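Local structure of NADP-dependent 2-hydroxyacid dehydrogenase (Rhizobium etli, 4XCV) at residues Glu298-Arg303 / Pro309-Ile314; Thr48-Leu53 / Ala302-Gly307; Ile134-Ala139 / Asp222-Gln227; Val245-Val248 / Thr252-Gly255; Arg21-Ala26 / Arg30-Leu35. The protein binds NADPH and probably catalyses the reversible, NADP-dependent reduction of 2-oxoacids to D-2-hydroxyacids. All coordinates share one frame; numbering follows the deposited sequence.

Interaction 1 of 5, residues Glu298-Arg303 / Pro309-Ile314; sequences EMQIAR and PLQFVI
The carbonyl oxygen of Pro-309 is gripped side-on by Arg-303, whose NE and NH2 each stand 2.9 Å from Pro-309 O. The oxygen lies almost in the guanidinium plane; NE meets the carbonyl nearly head-on, NH2 along a lone pair. A bend at chi3 (62°) turns the arginine head round to this acceptor. Over one face of the guanidinium lies the amide of Gln-311, stacked with the planes only 4° apart and its NE2 3.5 Å from Arg-303 CZ. Replacing the arginine by an alanine would probably leave the Pro-309 carbonyl without these two donors and the Gln-311 amide without the flat surface it rests on.

The same amide is fixed from its other end, for Gln-311 OE1 accepts from Gln-300 NE2 at 3.0 Å on a lone pair in the carbonyl plane. Gln-300 OE1 in turn takes the backbone Gln-311 N at 2.9 Å; the bond is straight, although the donor stands above the carbonyl plane. Glutamine suits this buried place because both ends of its amide find a partner. Leu-310 CD2 packs beside Gln-300 CB at 4.1 Å. The pattern clasps the tail of a D-2-hydroxyacid dehydrogenase to its C-terminal helix 292-305, as the tail heads toward the cofactor cleft, where the Phe-312 side chain lies about 7 Å from NADPH.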
# COMPACT_ATOMS: atom_id res chain seq x y z
N GLU A 298 26.17 19.80 -2.14
CA GLU A 298 26.42 20.92 -3.06
C GLU A 298 25.38 22.05 -2.87
O GLU A 298 25.76 23.22 -2.87
CB GLU A 298 26.41 20.41 -4.50
CG GLU A 298 27.60 19.54 -4.86
CD GLU A 298 27.33 18.74 -6.13
OE1 GLU A 298 26.22 18.90 -6.75
OE2 GLU A 298 28.20 17.94 -6.54
N MET A 299 24.14 21.68 -2.73
CA MET A 299 23.06 22.66 -2.55
C MET A 299 23.23 23.40 -1.25
O MET A 299 23.01 24.61 -1.19
CB MET A 299 21.70 21.98 -2.56
CG MET A 299 20.58 22.82 -2.00
SD MET A 299 19.03 22.03 -2.40
CE MET A 299 19.45 20.36 -2.41
N GLN A 300 23.58 22.69 -0.17
CA GLN A 300 23.78 23.38 1.11
C GLN A 300 24.97 24.30 1.11
O GLN A 300 24.96 25.37 1.72
CB GLN A 300 23.81 22.37 2.27
CG GLN A 300 22.49 21.62 2.43
CD GLN A 300 21.33 22.53 2.76
OE1 GLN A 300 21.47 23.49 3.50
NE2 GLN A 300 20.20 22.26 2.17
N ILE A 301 26.04 23.88 0.42
CA ILE A 301 27.21 24.77 0.24
C ILE A 301 26.78 26.02 -0.50
O ILE A 301 27.22 27.12 -0.10
CB ILE A 301 28.33 24.01 -0.49
CG1 ILE A 301 28.97 23.01 0.44
CG2 ILE A 301 29.41 24.98 -1.01
CD1 ILE A 301 29.95 22.04 -0.23
N ALA A 302 25.97 25.87 -1.56
CA ALA A 302 25.53 27.05 -2.32
C ALA A 302 24.76 28.00 -1.41
O ALA A 302 25.00 29.20 -1.44
CB ALA A 302 24.69 26.65 -3.51
N ARG A 303 23.84 27.47 -0.60
CA ARG A 303 23.10 28.32 0.33
C ARG A 303 24.06 29.01 1.28
O ARG A 303 23.98 30.22 1.48
CB ARG A 303 22.14 27.50 1.16
CG ARG A 303 20.95 27.00 0.39
CD ARG A 303 20.08 26.10 1.25
NE ARG A 303 19.56 26.83 2.40
CZ ARG A 303 18.46 27.55 2.39
NH1 ARG A 303 17.70 27.67 1.29
NH2 ARG A 303 18.12 28.26 3.49
N PRO A 309 20.83 30.40 5.58
CA PRO A 309 20.95 29.36 6.59
C PRO A 309 21.11 27.99 6.02
O PRO A 309 20.41 27.63 5.07
CB PRO A 309 19.60 29.41 7.35
CG PRO A 309 18.93 30.61 6.88
CD PRO A 309 19.54 31.10 5.62
N LEU A 310 21.97 27.19 6.62
CA LEU A 310 21.99 25.77 6.37
C LEU A 310 20.69 25.15 6.81
O LEU A 310 20.08 25.60 7.81
CB LEU A 310 23.11 25.11 7.11
CG LEU A 310 24.53 25.45 6.67
CD1 LEU A 310 25.52 25.12 7.79
CD2 LEU A 310 24.95 24.78 5.36
N GLN A 311 20.25 24.16 6.07
CA GLN A 311 19.06 23.38 6.43
C GLN A 311 19.46 22.04 7.06
O GLN A 311 20.56 21.55 6.85
CB GLN A 311 18.21 23.17 5.18
CG GLN A 311 17.70 24.47 4.60
CD GLN A 311 17.08 24.34 3.25
OE1 GLN A 311 17.54 23.60 2.39
NE2 GLN A 311 16.02 25.13 3.03
N PHE A 312 18.55 21.43 7.80
CA PHE A 312 18.74 20.08 8.33
C PHE A 312 19.91 20.01 9.32
O PHE A 312 20.60 18.98 9.40
CB PHE A 312 18.90 19.03 7.20
CG PHE A 312 17.93 19.20 6.09
CD1 PHE A 312 16.56 19.05 6.31
CD2 PHE A 312 18.36 19.58 4.84
CE1 PHE A 312 15.67 19.23 5.27
CE2 PHE A 312 17.48 19.74 3.80
CZ PHE A 312 16.14 19.60 4.02
N VAL A 313 20.12 21.08 10.05
CA VAL A 313 21.16 21.14 11.05
C VAL A 313 20.70 20.40 12.28
O VAL A 313 19.55 20.59 12.74
CB VAL A 313 21.55 22.58 11.41
CG1 VAL A 313 22.61 22.63 12.50
CG2 VAL A 313 22.00 23.35 10.16
N ILE A 314 21.54 19.55 12.79
CA ILE A 314 21.13 18.82 13.96
C ILE A 314 21.26 19.65 15.23
O ILE A 314 22.08 20.57 15.38
CB ILE A 314 21.84 17.50 14.06
CG1 ILE A 314 23.29 17.72 14.34
CG2 ILE A 314 21.58 16.66 12.78
CD1 ILE A 314 23.64 17.48 15.76

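Interaction 2 of 5, residues Thr48-Leu53 / Ala302-Gly307; sequences TEYALL and ARFERG
Glu-49, just ahead of strand 50-54, brings its OE1 to 4.2 Å from Glu-305 OE2. Two like charges so close would be expected to repel, but Arg-5 forms salt bridges with both oxygens, and Glu-49 OE2 pairs with Lys-68. The CB of Glu-49 also covers one face of the next residue's ring.

That residue, Tyr-50, carries most of the contact. Its OH donates to Glu-305 OE2 at 2.8 Å, meeting the carboxylate on its anti side and 20° out of its plane. The same oxygen is a salt-bridge partner of Arg-5 and Arg-30, so a neutral hydroxyl and two arginines converge on it. Tyrosine suits the place because its ring is long enough to span from strand to helix and ends in a donor. A phenylalanine here would probably cost Glu-305 OE2 its hydroxyl partner and leave that charge to the arginines. Phe-304 has CG opposite its backbone N (chi1 -169°), which brings CD2 to 3.4 Å from Tyr-50 OH and 3.8 Å from Tyr-50 CE1. The two rings meet obliquely, with centroids 6.0 Å apart.

Farther on, Leu-52 packs on Leu-293, Phe-294 and Val-297 of the same helix. Strand 50-54 runs between strands 8-12 and 69-72 of the parallel sheet, and helix 292-305 packs on the face of the sheet, with Phe-304 reaching Val-69 on the neighbouring strand.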
# COMPACT_ATOMS: atom_id res chain seq x y z
N THR A 48 40.66 23.45 4.24
CA THR A 48 39.40 22.75 4.06
C THR A 48 38.29 23.38 4.88
O THR A 48 38.45 23.58 6.06
CB THR A 48 39.60 21.28 4.45
OG1 THR A 48 40.76 20.78 3.75
CG2 THR A 48 38.32 20.47 4.11
N GLU A 49 37.18 23.67 4.20
CA GLU A 49 35.98 24.32 4.79
C GLU A 49 34.89 23.33 5.11
O GLU A 49 34.14 23.54 6.07
CB GLU A 49 35.38 25.33 3.79
CG GLU A 49 36.33 26.39 3.34
CD GLU A 49 35.66 27.33 2.41
OE1 GLU A 49 35.36 26.99 1.25
OE2 GLU A 49 35.37 28.44 2.90
N TYR A 50 34.70 22.33 4.25
CA TYR A 50 33.55 21.43 4.36
C TYR A 50 34.04 20.01 4.38
O TYR A 50 34.93 19.63 3.58
CB TYR A 50 32.60 21.63 3.18
CG TYR A 50 32.27 23.07 2.89
CD1 TYR A 50 31.63 23.86 3.84
CD2 TYR A 50 32.59 23.64 1.69
CE1 TYR A 50 31.32 25.18 3.58
CE2 TYR A 50 32.27 24.96 1.41
CZ TYR A 50 31.66 25.74 2.36
OH TYR A 50 31.32 27.05 2.08
N ALA A 51 33.45 19.18 5.24
CA ALA A 51 33.77 17.76 5.32
C ALA A 51 32.49 16.96 5.25
O ALA A 51 31.55 17.23 6.03
CB ALA A 51 34.52 17.44 6.58
N LEU A 52 32.47 15.95 4.41
CA LEU A 52 31.38 14.98 4.25
C LEU A 52 31.89 13.68 4.86
O LEU A 52 32.86 13.08 4.35
CB LEU A 52 31.07 14.82 2.76
CG LEU A 52 30.10 13.73 2.37
CD1 LEU A 52 28.78 13.85 3.12
CD2 LEU A 52 29.91 13.76 0.87
N LEU A 53 31.26 13.26 5.96
CA LEU A 53 31.77 12.22 6.83
C LEU A 53 30.76 11.13 7.11
O LEU A 53 29.58 11.39 7.40
CB LEU A 53 32.19 12.90 8.15
CG LEU A 53 33.19 14.07 8.08
CD1 LEU A 53 33.54 14.53 9.50
CD2 LEU A 53 34.45 13.69 7.34
N ALA A 302 25.97 25.87 -1.56
CA ALA A 302 25.53 27.05 -2.32
C ALA A 302 24.76 28.00 -1.41
O ALA A 302 25.00 29.20 -1.44
CB ALA A 302 24.69 26.65 -3.51
N ARG A 303 23.84 27.47 -0.60
CA ARG A 303 23.10 28.32 0.33
C ARG A 303 24.06 29.01 1.28
O ARG A 303 23.98 30.22 1.48
CB ARG A 303 22.14 27.50 1.16
CG ARG A 303 20.95 27.00 0.39
CD ARG A 303 20.08 26.10 1.25
NE ARG A 303 19.56 26.83 2.40
CZ ARG A 303 18.46 27.55 2.39
NH1 ARG A 303 17.70 27.67 1.29
NH2 ARG A 303 18.12 28.26 3.49
N PHE A 304 24.97 28.24 1.85
CA PHE A 304 25.94 28.78 2.83
C PHE A 304 26.79 29.92 2.22
O PHE A 304 27.00 30.96 2.85
CB PHE A 304 26.85 27.67 3.33
CG PHE A 304 27.71 28.03 4.51
CD1 PHE A 304 27.19 28.12 5.79
CD2 PHE A 304 29.05 28.19 4.36
CE1 PHE A 304 28.00 28.41 6.87
CE2 PHE A 304 29.88 28.46 5.45
CZ PHE A 304 29.35 28.56 6.70
N GLU A 305 27.19 29.74 0.97
CA GLU A 305 28.04 30.71 0.25
C GLU A 305 27.26 31.94 -0.25
O GLU A 305 27.86 32.99 -0.55
CB GLU A 305 28.83 30.02 -0.84
CG GLU A 305 29.85 29.06 -0.20
CD GLU A 305 30.75 28.31 -1.15
OE1 GLU A 305 30.53 28.33 -2.38
OE2 GLU A 305 31.65 27.64 -0.59
N ARG A 306 25.91 31.85 -0.29
CA ARG A 306 25.05 33.05 -0.51
C ARG A 306 24.70 33.71 0.83
O ARG A 306 23.98 34.73 0.86
CB ARG A 306 23.77 32.67 -1.33
CG ARG A 306 23.99 32.28 -2.80
CD ARG A 306 22.72 32.33 -3.70
NE ARG A 306 21.72 31.53 -3.07
CZ ARG A 306 21.55 30.23 -3.28
NH1 ARG A 306 22.09 29.62 -4.33
NH2 ARG A 306 20.73 29.58 -2.47
N GLY A 307 25.17 33.18 1.96
CA GLY A 307 24.87 33.73 3.29
C GLY A 307 23.55 33.30 3.90
O GLY A 307 23.13 33.86 4.95

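Interaction 3 of 5, residues Ile134-Ala139 / Asp222-Gln227; sequences IAPEAA and DGALGQ
The pyrrolidine ring of Pro-136, puckered at CG, is the nearest thing to a flat group in this contact, and it meets Ala-224 with its CB and CG atoms. CG does most of the touching: it lies 4.0 Å from Ala-224 CB and 3.7 Å from Ala-224 O, so the ring leans on both the methyl group and the peptide that follows. CB adds a second approach, 4.1 Å from Ala-224 CB. Leu-225 contributes less; its CD2 comes round to 4.4 Å from Pro-136 CG. All of this is van der Waals packing, and the compact, rigid proline and the small alanine suit two loops that touch over a small area near the surface.

Both loops belong to the Rossmann-type NAD-binding domain and lead into strands of its parallel sheet, 142-146 and 229-232. They therefore lie at the end of the sheet where those strands begin, whereas a dinucleotide in such a fold binds at the end where strands finish. Pro-136 also packs on Leu-115 and Val-141, and Ala-224 on Glu-140 and Val-141.

Ala-224 and Leu-225 are the corner residues of a type I beta turn, closed by Gly-226 N to Gly-223 O at 3.0 Å. At Gly-226 (phi 91°, psi -67°) a side chain would press on the preceding carbonyl oxygen, and a weak bond from Gln-227 N to Leu-225 O makes a gamma turn there. Next to Pro-136 the other loop faces the dimer partner: Ala-138 N is hydrogen-bonded to Glu-105 of the second subunit, and Ala-135 packs on Arg-102 of that subunit.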
# COMPACT_ATOMS: atom_id res chain seq x y z
N ILE A 134 -11.02 -12.38 6.38
CA ILE A 134 -11.75 -11.18 6.84
C ILE A 134 -10.74 -10.13 7.22
O ILE A 134 -9.83 -10.41 8.00
CB ILE A 134 -12.60 -11.52 8.08
CG1 ILE A 134 -13.58 -12.61 7.75
CG2 ILE A 134 -13.26 -10.26 8.60
CD1 ILE A 134 -14.55 -12.25 6.65
N ALA A 135 -10.90 -8.92 6.71
CA ALA A 135 -10.05 -7.82 7.15
C ALA A 135 -10.94 -6.63 7.45
O ALA A 135 -11.89 -6.35 6.72
CB ALA A 135 -9.06 -7.44 6.08
N PRO A 136 -10.64 -5.94 8.53
CA PRO A 136 -11.38 -4.73 8.79
C PRO A 136 -10.98 -3.61 7.83
O PRO A 136 -9.87 -3.64 7.30
CB PRO A 136 -10.92 -4.34 10.20
CG PRO A 136 -9.59 -4.91 10.36
CD PRO A 136 -9.49 -6.10 9.43
N GLU A 137 -11.87 -2.66 7.58
CA GLU A 137 -11.42 -1.49 6.79
C GLU A 137 -10.40 -0.68 7.61
O GLU A 137 -10.32 -0.77 8.85
CB GLU A 137 -12.58 -0.61 6.33
CG GLU A 137 -13.28 0.20 7.36
CD GLU A 137 -14.32 1.08 6.64
OE1 GLU A 137 -13.97 2.08 5.99
OE2 GLU A 137 -15.54 0.76 6.71
N ALA A 138 -9.55 0.05 6.89
CA ALA A 138 -8.49 0.80 7.50
C ALA A 138 -8.98 1.72 8.60
O ALA A 138 -8.29 1.88 9.58
CB ALA A 138 -7.74 1.59 6.45
N ALA A 139 -10.17 2.31 8.40
CA ALA A 139 -10.69 3.25 9.42
C ALA A 139 -10.91 2.64 10.79
O ALA A 139 -10.97 3.36 11.79
CB ALA A 139 -11.95 3.90 8.91
N ASP A 222 -7.27 -5.11 22.32
CA ASP A 222 -8.63 -5.47 21.96
C ASP A 222 -9.07 -4.75 20.70
O ASP A 222 -10.25 -4.42 20.54
CB ASP A 222 -9.58 -5.20 23.14
CG ASP A 222 -9.69 -3.72 23.52
OD1 ASP A 222 -8.91 -2.88 23.01
OD2 ASP A 222 -10.56 -3.41 24.37
N GLY A 223 -8.11 -4.53 19.80
CA GLY A 223 -8.35 -3.83 18.55
C GLY A 223 -8.80 -4.70 17.38
O GLY A 223 -8.91 -5.93 17.46
N ALA A 224 -9.02 -4.04 16.25
CA ALA A 224 -9.65 -4.69 15.09
C ALA A 224 -8.77 -5.70 14.39
O ALA A 224 -9.32 -6.57 13.70
CB ALA A 224 -10.14 -3.61 14.11
N LEU A 225 -7.46 -5.65 14.60
CA LEU A 225 -6.53 -6.70 14.12
C LEU A 225 -6.37 -7.87 15.02
O LEU A 225 -5.62 -8.82 14.69
CB LEU A 225 -5.09 -6.15 13.97
CG LEU A 225 -4.97 -4.99 13.06
CD1 LEU A 225 -3.55 -4.43 13.11
CD2 LEU A 225 -5.37 -5.36 11.64
N GLY A 226 -6.96 -7.81 16.22
CA GLY A 226 -6.82 -8.91 17.15
C GLY A 226 -5.63 -8.69 18.06
O GLY A 226 -5.78 -8.53 19.29
N GLN A 227 -4.44 -8.74 17.46
CA GLN A 227 -3.17 -8.54 18.16
C GLN A 227 -2.44 -7.41 17.46
O GLN A 227 -2.50 -7.30 16.23
CB GLN A 227 -2.33 -9.80 18.15
CG GLN A 227 -2.97 -10.98 18.91
CD GLN A 227 -2.45 -12.35 18.46
OE1 GLN A 227 -2.31 -12.62 17.27
NE2 GLN A 227 -2.23 -13.24 19.42

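Interaction 4 of 5, residues Val245-Val248 / Thr252-Gly255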
# COMPACT_ATOMS: atom_id res chain seq x y z
N VAL A 245 10.78 -11.43 19.02
CA VAL A 245 10.57 -12.85 18.83
C VAL A 245 9.63 -13.41 19.92
O VAL A 245 8.67 -14.11 19.62
CB VAL A 245 11.91 -13.62 18.83
CG1 VAL A 245 11.71 -15.13 18.73
CG2 VAL A 245 12.80 -13.15 17.69
N SER A 246 9.92 -13.13 21.18
CA SER A 246 9.08 -13.63 22.26
C SER A 246 7.66 -13.12 22.17
O SER A 246 6.72 -13.86 22.42
CB SER A 246 9.70 -13.28 23.61
OG SER A 246 10.93 -14.01 23.81
N ALA A 247 7.52 -11.84 21.83
CA ALA A 247 6.18 -11.22 21.76
C ALA A 247 5.35 -11.84 20.65
O ALA A 247 4.13 -12.06 20.83
CB ALA A 247 6.29 -9.71 21.60
N VAL A 248 5.97 -12.13 19.50
CA VAL A 248 5.22 -12.79 18.43
C VAL A 248 4.86 -14.22 18.81
O VAL A 248 3.74 -14.66 18.62
CB VAL A 248 5.97 -12.76 17.08
CG1 VAL A 248 5.26 -13.59 16.04
CG2 VAL A 248 6.09 -11.33 16.60
N THR A 252 1.61 -11.59 22.05
CA THR A 252 1.58 -10.16 22.39
C THR A 252 1.57 -9.29 21.12
O THR A 252 0.83 -8.31 21.02
CB THR A 252 2.73 -9.80 23.33
OG1 THR A 252 2.61 -10.57 24.54
CG2 THR A 252 2.74 -8.30 23.69
N LEU A 253 2.40 -9.68 20.14
CA LEU A 253 2.37 -9.05 18.83
C LEU A 253 1.77 -10.03 17.86
O LEU A 253 2.09 -11.24 17.88
CB LEU A 253 3.76 -8.69 18.34
CG LEU A 253 4.45 -7.54 19.08
CD1 LEU A 253 5.88 -7.38 18.57
CD2 LEU A 253 3.71 -6.23 18.93
N GLY A 254 0.87 -9.52 17.03
CA GLY A 254 0.30 -10.30 15.94
C GLY A 254 1.25 -10.44 14.76
O GLY A 254 1.12 -11.41 13.99
N GLY A 255 2.25 -9.58 14.66
CA GLY A 255 3.21 -9.63 13.59
C GLY A 255 4.09 -8.40 13.65
O GLY A 255 4.02 -7.58 14.59
O HOH W 1 1.72 -13.70 16.92
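Leu-253 and Val-248 cross at about a right angle, the valine branch CG2 resting 3.9 Å from Leu-253 CB. Val-248 has CG1 opposite its backbone N (chi1 173°), which places CG2 beside that nitrogen and against the leucine. The end of Leu-253 is turned to Ala-247 instead: CG and CD1 both approach Ala-247 CB, the former at 3.8 Å. Alanine fits here because a single methyl lets the loop come close to the helix, and Thr-252 CB also draws within 4.0 Å of that methyl. Phe-216 of helix 213-216 packs on Ala-247, Thr-252 and Leu-253 alike, completing a small apolar cluster.

The backbone locks the same residues together. Leu-253 N donates to Ala-247 O at 3.0 Å; the hydrogen points straight at the oxygen (170°), although the nitrogen stands well above the carbonyl plane. The other end of the same leucine meets the next helix residue: Val-248 CA lies 3.5 Å from Leu-253 O in a nearly linear CA-H...O contact. A water lies close to both carbonyl oxygens, 2.8 Å from Val-248 O and 2.7 Å from Leu-253 O.

The chain thus folds back on the last turns of helix 241-250 before entering strand 255-258; Gly-255 is hydrogen-bonded to Phe-230 of the adjacent parallel strand. This is the return from helix to strand in a beta-alpha-beta crossover (229-232, 241-250, 255-258) of the Rossmann fold.

Interaction 5 of 5, residues Arg21-Ala26 / Arg30-Leu35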
# COMPACT_ATOMS: atom_id res chain seq x y z
N ARG A 21 33.59 6.99 -8.41
CA ARG A 21 32.86 7.33 -9.61
C ARG A 21 32.01 8.56 -9.46
O ARG A 21 32.06 9.46 -10.31
CB ARG A 21 31.97 6.16 -10.07
CG ARG A 21 31.29 6.40 -11.42
CD ARG A 21 30.47 5.21 -11.90
NE ARG A 21 31.35 4.07 -12.03
CZ ARG A 21 31.31 3.02 -11.23
NH1 ARG A 21 30.42 2.98 -10.26
NH2 ARG A 21 32.17 2.03 -11.40
N VAL A 22 31.21 8.66 -8.40
CA VAL A 22 30.40 9.86 -8.17
C VAL A 22 31.26 11.08 -8.06
O VAL A 22 30.93 12.14 -8.57
CB VAL A 22 29.52 9.78 -6.88
CG1 VAL A 22 28.65 11.03 -6.73
CG2 VAL A 22 28.65 8.55 -6.91
N LEU A 23 32.39 10.94 -7.38
CA LEU A 23 33.21 12.11 -7.18
C LEU A 23 33.78 12.68 -8.47
O LEU A 23 34.23 13.82 -8.49
CB LEU A 23 34.31 11.87 -6.17
CG LEU A 23 33.83 11.71 -4.73
CD1 LEU A 23 35.03 11.36 -3.88
CD2 LEU A 23 33.10 12.96 -4.24
N LYS A 24 33.81 11.92 -9.57
CA LYS A 24 34.26 12.42 -10.88
C LYS A 24 33.45 13.61 -11.32
O LYS A 24 33.95 14.44 -12.05
CB LYS A 24 34.09 11.38 -12.00
CG LYS A 24 34.98 10.17 -11.92
CD LYS A 24 34.68 9.22 -13.06
CE LYS A 24 35.47 7.95 -12.89
NZ LYS A 24 36.90 8.17 -13.23
N THR A 25 32.18 13.67 -10.93
CA THR A 25 31.28 14.74 -11.41
C THR A 25 30.76 15.65 -10.30
O THR A 25 29.98 16.57 -10.57
CB THR A 25 30.09 14.17 -12.20
OG1 THR A 25 29.33 13.23 -11.44
CG2 THR A 25 30.61 13.52 -13.51
N ALA A 26 31.19 15.41 -9.08
CA ALA A 26 30.70 16.18 -7.94
C ALA A 26 31.59 17.38 -7.66
O ALA A 26 32.81 17.41 -7.92
CB ALA A 26 30.65 15.34 -6.69
N ARG A 30 35.30 22.95 -7.43
CA ARG A 30 36.35 22.91 -6.43
C ARG A 30 37.06 21.56 -6.24
O ARG A 30 38.15 21.54 -5.77
CB ARG A 30 35.82 23.42 -5.09
CG ARG A 30 34.70 22.57 -4.52
CD ARG A 30 33.98 23.32 -3.42
NE ARG A 30 33.15 24.38 -3.97
CZ ARG A 30 32.66 25.39 -3.27
NH1 ARG A 30 32.91 25.54 -2.00
NH2 ARG A 30 31.90 26.27 -3.89
N GLY A 31 36.41 20.48 -6.60
CA GLY A 31 36.95 19.14 -6.38
C GLY A 31 36.74 18.63 -5.00
O GLY A 31 36.05 19.23 -4.14
N SER A 32 37.32 17.47 -4.76
CA SER A 32 37.20 16.75 -3.51
C SER A 32 38.50 16.12 -3.12
O SER A 32 39.40 15.87 -3.94
CB SER A 32 36.09 15.69 -3.58
OG SER A 32 36.29 14.83 -4.67
N ILE A 33 38.58 15.81 -1.83
CA ILE A 33 39.70 15.06 -1.22
C ILE A 33 39.10 13.76 -0.70
O ILE A 33 38.41 13.75 0.34
CB ILE A 33 40.36 15.80 -0.06
CG1 ILE A 33 40.86 17.15 -0.52
CG2 ILE A 33 41.54 14.97 0.47
CD1 ILE A 33 41.49 18.01 0.55
N ASN A 34 39.31 12.67 -1.42
CA ASN A 34 38.77 11.39 -1.02
C ASN A 34 39.76 10.72 -0.06
O ASN A 34 40.84 10.29 -0.48
CB ASN A 34 38.50 10.52 -2.23
CG ASN A 34 37.87 9.20 -1.87
OD1 ASN A 34 37.69 8.88 -0.69
ND2 ASN A 34 37.50 8.45 -2.90
N LEU A 35 39.41 10.63 1.22
CA LEU A 35 40.32 10.05 2.22
C LEU A 35 40.54 8.55 2.01
O LEU A 35 41.50 8.00 2.62
CB LEU A 35 39.82 10.30 3.63
CG LEU A 35 40.30 11.64 4.22
CD1 LEU A 35 39.95 11.80 5.68
CD2 LEU A 35 41.81 11.77 4.12
O HOH W 2 34.82 15.72 -6.70
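In the beta-alpha-beta unit formed by strand 8-12, helix 16-23 and strand 32-34, this contact is where the end of the helix packs on the second strand. Leu-23 supplies the helix side. Ser-32 OG lies against one side of its fork, 3.7 Å from Leu-23 CD2 and 3.8 Å from Leu-23 CD1, and CD1 goes on to Asn-34 CB at 3.9 Å. With CG opposite its own carbonyl carbon (chi1 -70°), the leucine sends its branched end toward the strand, where it lies across the Asn-34 side chain at about a right angle. A forked apolar residue suits this place, since it can cover two strand residues at once; Phe-294 of helix 292-305 packs on it as well.

Ser-32 and Asn-34, two apart on an extended strand, both face the helix, while Ile-33 between them turns to the other side of the sheet and packs on Arg-43 and Phe-45. The strand is the outermost on its side of the five-stranded parallel sheet, hydrogen-bonded to Val-8 and Val-10 of strand 8-12, and its helix-facing surface is partly polar.

Polar atoms are joined through one water. It accepts from Ser-32 OG at 2.7 Å and donates to Leu-23 O at 2.7 Å and to Ala-26 O at 2.9 Å, so the serine hydroxyl is tied to two carbonyls where the chain leaves the helix. Asn-34 uses OD1 differently, taking the backbone N of Ala-36 in an Asx turn just beyond the strand. Before the strand, Gly-31 adopts a positive phi of 82°, which favours glycine.

Interactions 1, 2 and 5 gather around helix 292-305, next to the parallel sheet of strands 8-12, 32-34 and 50-54, while interactions 3 and 4 lie on the opposite side of the chain's centre in the NAD-binding domain. Interactions 1 and 2 share Ala-302 and Arg-303, and Arg-30 of interaction 5 reaches Glu-305 of interaction 2 by a salt bridge. Interaction 4 is buried and mixes apolar packing with backbone bonding; interaction 2 is partly buried and charged. Of the surface contacts, interaction 1 relies on side-chain hydrogen bonds, interaction 5 on one leucine's packing and a bridging water, and interaction 3 on van der Waals contact; Gln-227 of interaction 3 touches Gly-254 of interaction 4.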